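Local coordinates for protein 2-hydroxymethyl glutarate dehydrogenase (PDB 3CKY) that catalyses the NAD-dependent interconversion of 2-formylglutarate and (S)-2-hydroxymethylglutarate, a step in the fermentation of nicotinate by Eubacterium barkeri, at residues N184-A189 with T266-G271; T66-A71 with E75-G80. One frame throughout, in Å; residues are numbered along the deposited sequence.

Contact 1 of 2, residues N184-A189 with T266-G271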
ATOM      1  N   ASN A 184     -12.027  -1.422  -8.601  1.00 39.36           N
ATOM      2  CA  ASN A 184     -12.273  -0.883  -9.930  1.00 39.30           C
ATOM      3  C   ASN A 184     -12.700   0.570  -9.822  1.00 39.44           C
ATOM      4  O   ASN A 184     -12.298   1.399 -10.627  1.00 39.50           O
ATOM      5  CB  ASN A 184     -13.329  -1.719 -10.675  1.00 39.33           C
ATOM      6  CG  ASN A 184     -12.852  -3.114 -11.005  1.00 39.41           C
ATOM      7  OD1 ASN A 184     -11.665  -3.430 -10.891  1.00 40.35           O
ATOM      8  ND2 ASN A 184     -13.775  -3.963 -11.424  1.00 38.91           N
ATOM      9  N   MET A 185     -13.493   0.880  -8.794  1.00 39.55           N
ATOM     10  CA  MET A 185     -13.934   2.239  -8.559  1.00 39.37           C
ATOM     11  C   MET A 185     -12.784   3.139  -8.111  1.00 39.33           C
ATOM     12  O   MET A 185     -12.608   4.243  -8.632  1.00 39.50           O
ATOM     13  CB  MET A 185     -15.047   2.267  -7.521  1.00 39.23           C
ATOM     14  CG  MET A 185     -15.570   3.692  -7.172  1.00 39.70           C
ATOM     15  SD  MET A 185     -16.433   4.547  -8.510  1.00 41.08           S
ATOM     16  CE  MET A 185     -15.319   5.904  -8.891  1.00 39.04           C
ATOM     17  N   ALA A 186     -11.998   2.670  -7.151  1.00 39.05           N
ATOM     18  CA  ALA A 186     -10.822   3.412  -6.714  1.00 39.19           C
ATOM     19  C   ALA A 186      -9.885   3.744  -7.899  1.00 38.91           C
ATOM     20  O   ALA A 186      -9.371   4.853  -8.004  1.00 39.00           O
ATOM     21  CB  ALA A 186     -10.065   2.625  -5.610  1.00 38.45           C
ATOM     22  N   SER A 187      -9.665   2.771  -8.778  1.00 39.01           N
ATOM     23  CA  SER A 187      -8.833   2.985  -9.960  1.00 39.21           C
ATOM     24  C   SER A 187      -9.464   4.014 -10.904  1.00 39.33           C
ATOM     25  O   SER A 187      -8.795   4.901 -11.426  1.00 39.14           O
ATOM     26  CB  SER A 187      -8.620   1.663 -10.701  1.00 39.56           C
ATOM     27  OG  SER A 187      -7.997   0.686  -9.882  1.00 39.11           O
ATOM     28  N   LEU A 188     -10.768   3.891 -11.100  1.00 39.50           N
ATOM     29  CA  LEU A 188     -11.524   4.817 -11.947  1.00 39.38           C
ATOM     30  C   LEU A 188     -11.414   6.264 -11.444  1.00 39.51           C
ATOM     31  O   LEU A 188     -11.215   7.208 -12.230  1.00 39.23           O
ATOM     32  CB  LEU A 188     -12.995   4.382 -12.015  1.00 39.23           C
ATOM     33  CG  LEU A 188     -13.890   5.166 -12.991  1.00 39.58           C
ATOM     34  CD1 LEU A 188     -13.373   5.064 -14.448  1.00 37.53           C
ATOM     35  CD2 LEU A 188     -15.338   4.719 -12.869  1.00 38.59           C
ATOM     36  N   ALA A 189     -11.512   6.426 -10.132  1.00 39.37           N
ATOM     37  CA  ALA A 189     -11.465   7.750  -9.510  1.00 39.55           C
ATOM     38  C   ALA A 189     -10.228   8.563  -9.932  1.00 39.93           C
ATOM     39  O   ALA A 189     -10.357   9.697 -10.449  1.00 39.44           O
ATOM     40  CB  ALA A 189     -11.522   7.614  -7.996  1.00 39.24           C
ATOM     41  N   THR A 266      -8.844   0.342   0.064  1.00 38.02           N
ATOM     42  CA  THR A 266      -9.436   0.534   1.388  1.00 37.88           C
ATOM     43  C   THR A 266      -9.041   1.880   1.983  1.00 37.84           C
ATOM     44  O   THR A 266      -9.886   2.612   2.529  1.00 38.08           O
ATOM     45  CB  THR A 266      -9.054  -0.643   2.326  1.00 38.19           C
ATOM     46  OG1 THR A 266      -9.423  -1.887   1.701  1.00 38.32           O
ATOM     47  CG2 THR A 266      -9.712  -0.511   3.711  1.00 37.08           C
ATOM     48  N   GLN A 267      -7.765   2.225   1.858  1.00 37.91           N
ATOM     49  CA  GLN A 267      -7.250   3.469   2.430  1.00 38.04           C
ATOM     50  C   GLN A 267      -7.716   4.714   1.662  1.00 38.05           C
ATOM     51  O   GLN A 267      -7.935   5.770   2.252  1.00 38.12           O
ATOM     52  CB  GLN A 267      -5.711   3.420   2.531  1.00 37.94           C
ATOM     53  CG  GLN A 267      -5.184   2.372   3.485  1.00 37.16           C
ATOM     54  CD  GLN A 267      -5.864   2.355   4.862  1.00 37.45           C
ATOM     55  OE1 GLN A 267      -6.107   1.283   5.426  1.00 40.29           O
ATOM     56  NE2 GLN A 267      -6.168   3.521   5.401  1.00 33.55           N
ATOM     57  N   ILE A 268      -7.892   4.576   0.355  1.00 38.08           N
ATOM     58  CA  ILE A 268      -8.452   5.645  -0.452  1.00 38.31           C
ATOM     59  C   ILE A 268      -9.911   5.917  -0.059  1.00 38.64           C
ATOM     60  O   ILE A 268     -10.306   7.068   0.131  1.00 38.71           O
ATOM     61  CB  ILE A 268      -8.324   5.322  -1.974  1.00 38.79           C
ATOM     62  CG1 ILE A 268      -6.837   5.223  -2.368  1.00 38.01           C
ATOM     63  CG2 ILE A 268      -9.020   6.421  -2.841  1.00 37.88           C
ATOM     64  CD1 ILE A 268      -6.613   4.625  -3.742  1.00 37.64           C
ATOM     65  N   PHE A 269     -10.706   4.863   0.093  1.00 38.78           N
ATOM     66  CA  PHE A 269     -12.068   5.019   0.592  1.00 38.98           C
ATOM     67  C   PHE A 269     -12.118   5.530   2.040  1.00 38.93           C
ATOM     68  O   PHE A 269     -13.068   6.213   2.407  1.00 38.65           O
ATOM     69  CB  PHE A 269     -12.863   3.719   0.491  1.00 39.38           C
ATOM     70  CG  PHE A 269     -13.367   3.428  -0.884  1.00 40.16           C
ATOM     71  CD1 PHE A 269     -14.389   4.188  -1.439  1.00 40.99           C
ATOM     72  CD2 PHE A 269     -12.830   2.386  -1.626  1.00 40.68           C
ATOM     73  CE1 PHE A 269     -14.888   3.907  -2.712  1.00 40.16           C
ATOM     74  CE2 PHE A 269     -13.303   2.099  -2.892  1.00 40.74           C
ATOM     75  CZ  PHE A 269     -14.348   2.872  -3.442  1.00 40.81           C
ATOM     76  N   GLU A 270     -11.111   5.200   2.849  1.00 38.82           N
ATOM     77  CA  GLU A 270     -11.015   5.786   4.188  1.00 38.76           C
ATOM     78  C   GLU A 270     -10.827   7.300   4.122  1.00 38.39           C
ATOM     79  O   GLU A 270     -11.372   8.031   4.941  1.00 37.88           O
ATOM     80  CB  GLU A 270      -9.875   5.158   5.005  1.00 38.87           C
ATOM     81  CG  GLU A 270      -9.890   5.558   6.469  1.00 39.84           C
ATOM     82  CD  GLU A 270     -11.211   5.220   7.143  1.00 42.21           C
ATOM     83  OE1 GLU A 270     -11.504   4.017   7.317  1.00 44.19           O
ATOM     84  OE2 GLU A 270     -11.968   6.148   7.476  1.00 45.01           O
ATOM     85  N   GLY A 271     -10.046   7.758   3.144  1.00 38.31           N
ATOM     86  CA  GLY A 271      -9.919   9.191   2.877  1.00 38.27           C
ATOM     87  C   GLY A 271     -11.270   9.855   2.647  1.00 38.08           C
ATOM     88  O   GLY A 271     -11.557  10.920   3.209  1.00 37.55           O
TER
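Phe269 pushes the far end of its ring against the side chain of Met185. Its CZ lies 4.0 Å from Met185 CG and 4.2 Å from Met185 CB. Met185 CG sits at the ring edge, close to the ring plane, and the two side chains cross at about a right angle. The meeting is therefore between methylene groups and a ring edge, and the sulfur is not the touching atom. Met185 has CG anti to the backbone N (chi1 179°). The chain then bends at chi2 and chi3, which carries SD and CE away from 266-271.

Ala186 comes next. Its methyl group points at the partner helix and fits between two side chains. CB is 4.3 Å from Phe269 CE2, approaching the ring obliquely, and 4.4 Å from Ile268 CD1. The CA atoms of Ala186 and Ile268 are the nearest such pair, 7.1 Å apart. The axes of the two short segments come within 10.1 Å and make an angle of 65°. Each segment touches the other through two adjacent residues, Met185 and Ala186 on one, Ile268 and Phe269 on the other.

No hydrogen bond links the segments. The contact is apolar, and all four touching residues are buried. Leu245 of helix 238-255 touches Phe269, Ile227 of helix 217-228 touches Met185, and Val285 touches both Ile268 and Phe269. Pro260 of a second subunit packs on Ile268, so the tetramer interface comes right up to this layer. The contact thus joins the long helix 169-197 to helix 260-274 inside the all-helical C-terminal domain, and Trp289 of helix 286-293 bridges the two by touching Ala189 and Ile268.

Contact 2 of 2, residues T66-A71 with E75-G80; sequences TSLPNA and ETVMNG
Glu75 meets Ala71 through the backbone first. Its N donates to Ala71 O over 3.1 Å, with an N-H...O angle of 164°. This is the i to i+4 bond of the first turn of helix 71-79. The Glu75 side chain runs past the same oxygen, with CG 3.5 Å from Ala71 O. Beyond CG it is extended.

Val77 carries the apolar half of the contact. It meets Leu68 tip to tip. Leu68 CD1 lies 3.7 Å from both CB and CG2 of Val77, and 4.0 Å from CG1. One methyl group thus rests against the whole fork of the valine. In Val77, CG1 is anti to the backbone N (chi1 167°) and CG2 lies beside that N; CG2 makes the closer methyl contact. Further on, Asn79 N bonds back to Glu75 O over 2.7 Å and continues the helical pattern.

The loop leads from strand 63-66 into the helix, as in the strand-loop-helix units of a Rossmann domain. Asn70 is the N-cap, and its OD1 accepts a bond from Ile73 N. Pro69 O is bonded to Lys243 NZ; Lys243 probably binds NAD(+), as in relatives. Val77 lies close to Ile10, in the probable NAD(+)-binding loop.

The contact contains one backbone hydrogen bond and one small apolar touch, with no salt bridge. Its polar part is an ordinary bond within the helix. The direct side-chain link from loop to helix is therefore apolar, Leu68 on Val77, and it lies near the probable NAD(+) site.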
ATOM      1  N   THR A  66     -31.181 -15.522   8.995  1.00 66.88           N
ATOM      2  CA  THR A  66     -30.686 -14.354   9.697  1.00 66.89           C
ATOM      3  C   THR A  66     -29.729 -13.576   8.811  1.00 66.83           C
ATOM      4  O   THR A  66     -29.089 -14.142   7.928  1.00 66.91           O
ATOM      5  CB  THR A  66     -29.986 -14.742  11.024  1.00 67.06           C
ATOM      6  OG1 THR A  66     -29.944 -13.606  11.890  1.00 67.30           O
ATOM      7  CG2 THR A  66     -28.575 -15.273  10.779  1.00 66.93           C
ATOM      8  N   SER A  67     -29.666 -12.273   9.049  1.00 66.85           N
ATOM      9  CA  SER A  67     -28.688 -11.399   8.429  1.00 66.89           C
ATOM     10  C   SER A  67     -28.314 -10.321   9.449  1.00 66.93           C
ATOM     11  O   SER A  67     -29.087  -9.391   9.698  1.00 66.90           O
ATOM     12  CB  SER A  67     -29.250 -10.765   7.155  1.00 66.93           C
ATOM     13  OG  SER A  67     -28.276  -9.942   6.536  1.00 67.29           O
ATOM     14  N   LEU A  68     -27.136 -10.472  10.049  1.00 66.78           N
ATOM     15  CA  LEU A  68     -26.686  -9.602  11.127  1.00 66.65           C
ATOM     16  C   LEU A  68     -25.533  -8.716  10.640  1.00 66.60           C
ATOM     17  O   LEU A  68     -24.937  -9.000   9.596  1.00 66.58           O
ATOM     18  CB  LEU A  68     -26.286 -10.459  12.336  1.00 66.64           C
ATOM     19  CG  LEU A  68     -27.425 -11.354  12.877  1.00 66.61           C
ATOM     20  CD1 LEU A  68     -26.935 -12.405  13.869  1.00 65.34           C
ATOM     21  CD2 LEU A  68     -28.507 -10.498  13.519  1.00 65.76           C
ATOM     22  N   PRO A  69     -25.243  -7.613  11.361  1.00 66.49           N
ATOM     23  CA  PRO A  69     -24.272  -6.611  10.869  1.00 66.48           C
ATOM     24  C   PRO A  69     -22.801  -7.051  10.793  1.00 66.38           C
ATOM     25  O   PRO A  69     -22.069  -6.571   9.926  1.00 66.38           O
ATOM     26  CB  PRO A  69     -24.416  -5.451  11.874  1.00 66.43           C
ATOM     27  CG  PRO A  69     -25.679  -5.709  12.608  1.00 66.45           C
ATOM     28  CD  PRO A  69     -25.830  -7.195  12.647  1.00 66.45           C
ATOM     29  N   ASN A  70     -22.366  -7.928  11.695  1.00 66.34           N
ATOM     30  CA  ASN A  70     -20.979  -8.403  11.686  1.00 66.23           C
ATOM     31  C   ASN A  70     -20.784  -9.714  12.449  1.00 66.17           C
ATOM     32  O   ASN A  70     -21.717 -10.217  13.081  1.00 66.13           O
ATOM     33  CB  ASN A  70     -20.046  -7.321  12.232  1.00 66.22           C
ATOM     34  CG  ASN A  70     -20.418  -6.886  13.631  1.00 66.27           C
ATOM     35  OD1 ASN A  70     -20.365  -7.675  14.570  1.00 66.17           O
ATOM     36  ND2 ASN A  70     -20.791  -5.622  13.777  1.00 66.64           N
ATOM     37  N   ALA A  71     -19.572 -10.264  12.373  1.00 65.98           N
ATOM     38  CA  ALA A  71     -19.257 -11.567  12.969  1.00 65.90           C
ATOM     39  C   ALA A  71     -19.401 -11.572  14.493  1.00 65.87           C
ATOM     40  O   ALA A  71     -19.739 -12.592  15.087  1.00 65.54           O
ATOM     41  CB  ALA A  71     -17.854 -12.006  12.581  1.00 65.63           C
ATOM     42  N   GLU A  75     -21.894 -14.139  16.601  1.00 67.98           N
ATOM     43  CA  GLU A  75     -21.484 -14.970  17.740  1.00 68.57           C
ATOM     44  C   GLU A  75     -22.361 -14.723  18.961  1.00 68.62           C
ATOM     45  O   GLU A  75     -22.756 -15.664  19.660  1.00 68.20           O
ATOM     46  CB  GLU A  75     -20.032 -14.715  18.136  1.00 68.66           C
ATOM     47  CG  GLU A  75     -19.011 -15.277  17.180  1.00 69.46           C
ATOM     48  CD  GLU A  75     -17.607 -15.235  17.753  1.00 69.77           C
ATOM     49  OE1 GLU A  75     -16.792 -14.392  17.297  1.00 72.34           O
ATOM     50  OE2 GLU A  75     -17.324 -16.036  18.669  1.00 70.94           O
ATOM     51  N   THR A  76     -22.663 -13.451  19.210  1.00 68.82           N
ATOM     52  CA  THR A  76     -23.500 -13.096  20.341  1.00 69.04           C
ATOM     53  C   THR A  76     -24.894 -13.698  20.175  1.00 69.23           C
ATOM     54  O   THR A  76     -25.410 -14.335  21.091  1.00 69.40           O
ATOM     55  CB  THR A  76     -23.613 -11.568  20.523  1.00 69.03           C
ATOM     56  OG1 THR A  76     -22.324 -11.019  20.830  1.00 68.93           O
ATOM     57  CG2 THR A  76     -24.582 -11.241  21.653  1.00 68.85           C
ATOM     58  N   VAL A  77     -25.495 -13.504  19.007  1.00 69.46           N
ATOM     59  CA  VAL A  77     -26.835 -14.016  18.740  1.00 69.74           C
ATOM     60  C   VAL A  77     -26.876 -15.547  18.759  1.00 70.12           C
ATOM     61  O   VAL A  77     -27.762 -16.142  19.371  1.00 70.19           O
ATOM     62  CB  VAL A  77     -27.380 -13.492  17.384  1.00 69.67           C
ATOM     63  CG1 VAL A  77     -28.627 -14.256  16.960  1.00 69.13           C
ATOM     64  CG2 VAL A  77     -27.662 -11.997  17.479  1.00 69.15           C
ATOM     65  N   MET A  78     -25.905 -16.177  18.105  1.00 70.74           N
ATOM     66  CA  MET A  78     -25.930 -17.625  17.916  1.00 71.15           C
ATOM     67  C   MET A  78     -25.407 -18.365  19.121  1.00 71.53           C
ATOM     68  O   MET A  78     -26.066 -19.262  19.637  1.00 71.43           O
ATOM     69  CB  MET A  78     -25.093 -18.025  16.700  1.00 71.21           C
ATOM     70  CG  MET A  78     -25.634 -17.510  15.383  1.00 71.71           C
ATOM     71  SD  MET A  78     -27.350 -17.975  15.090  1.00 71.61           S
ATOM     72  CE  MET A  78     -27.216 -19.745  14.934  1.00 71.88           C
ATOM     73  N   ASN A  79     -24.205 -17.987  19.546  1.00 72.13           N
ATOM     74  CA  ASN A  79     -23.443 -18.746  20.526  1.00 72.22           C
ATOM     75  C   ASN A  79     -23.458 -18.105  21.913  1.00 72.44           C
ATOM     76  O   ASN A  79     -23.144 -18.765  22.906  1.00 72.74           O
ATOM     77  CB  ASN A  79     -21.997 -18.893  20.018  1.00 72.37           C
ATOM     78  CG  ASN A  79     -21.211 -19.962  20.758  1.00 72.95           C
ATOM     79  OD1 ASN A  79     -19.975 -19.924  20.789  1.00 75.25           O
ATOM     80  ND2 ASN A  79     -21.917 -20.922  21.363  1.00 74.09           N
ATOM     81  N   GLY A  80     -23.825 -16.828  21.990  1.00 72.66           N
ATOM     82  CA  GLY A  80     -23.797 -16.099  23.256  1.00 72.67           C
ATOM     83  C   GLY A  80     -24.822 -16.642  24.232  1.00 72.89           C
ATOM     84  O   GLY A  80     -25.676 -17.439  23.848  1.00 73.13           O
TER

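Overall arrangement
Contact 2 comes first along the chain and closes before contact 1 opens. Their centres are 29 Å apart, and their nearest atoms are about 15 Å apart, so they do not touch. Contact 2 belongs to the N-terminal Rossmann domain, where strand 63-66 of the mixed sheet hands over to helix 71-79. Contact 1 belongs to the C-terminal helical domain and joins helices 169-197 and 260-274. Helix 169-197 also carries Lys174, probably the active-site lysine. Lys243 of helix 238-255 ties the two domains together. Each contact lies in one of the two domains, which together probably form the cofactor and substrate cleft.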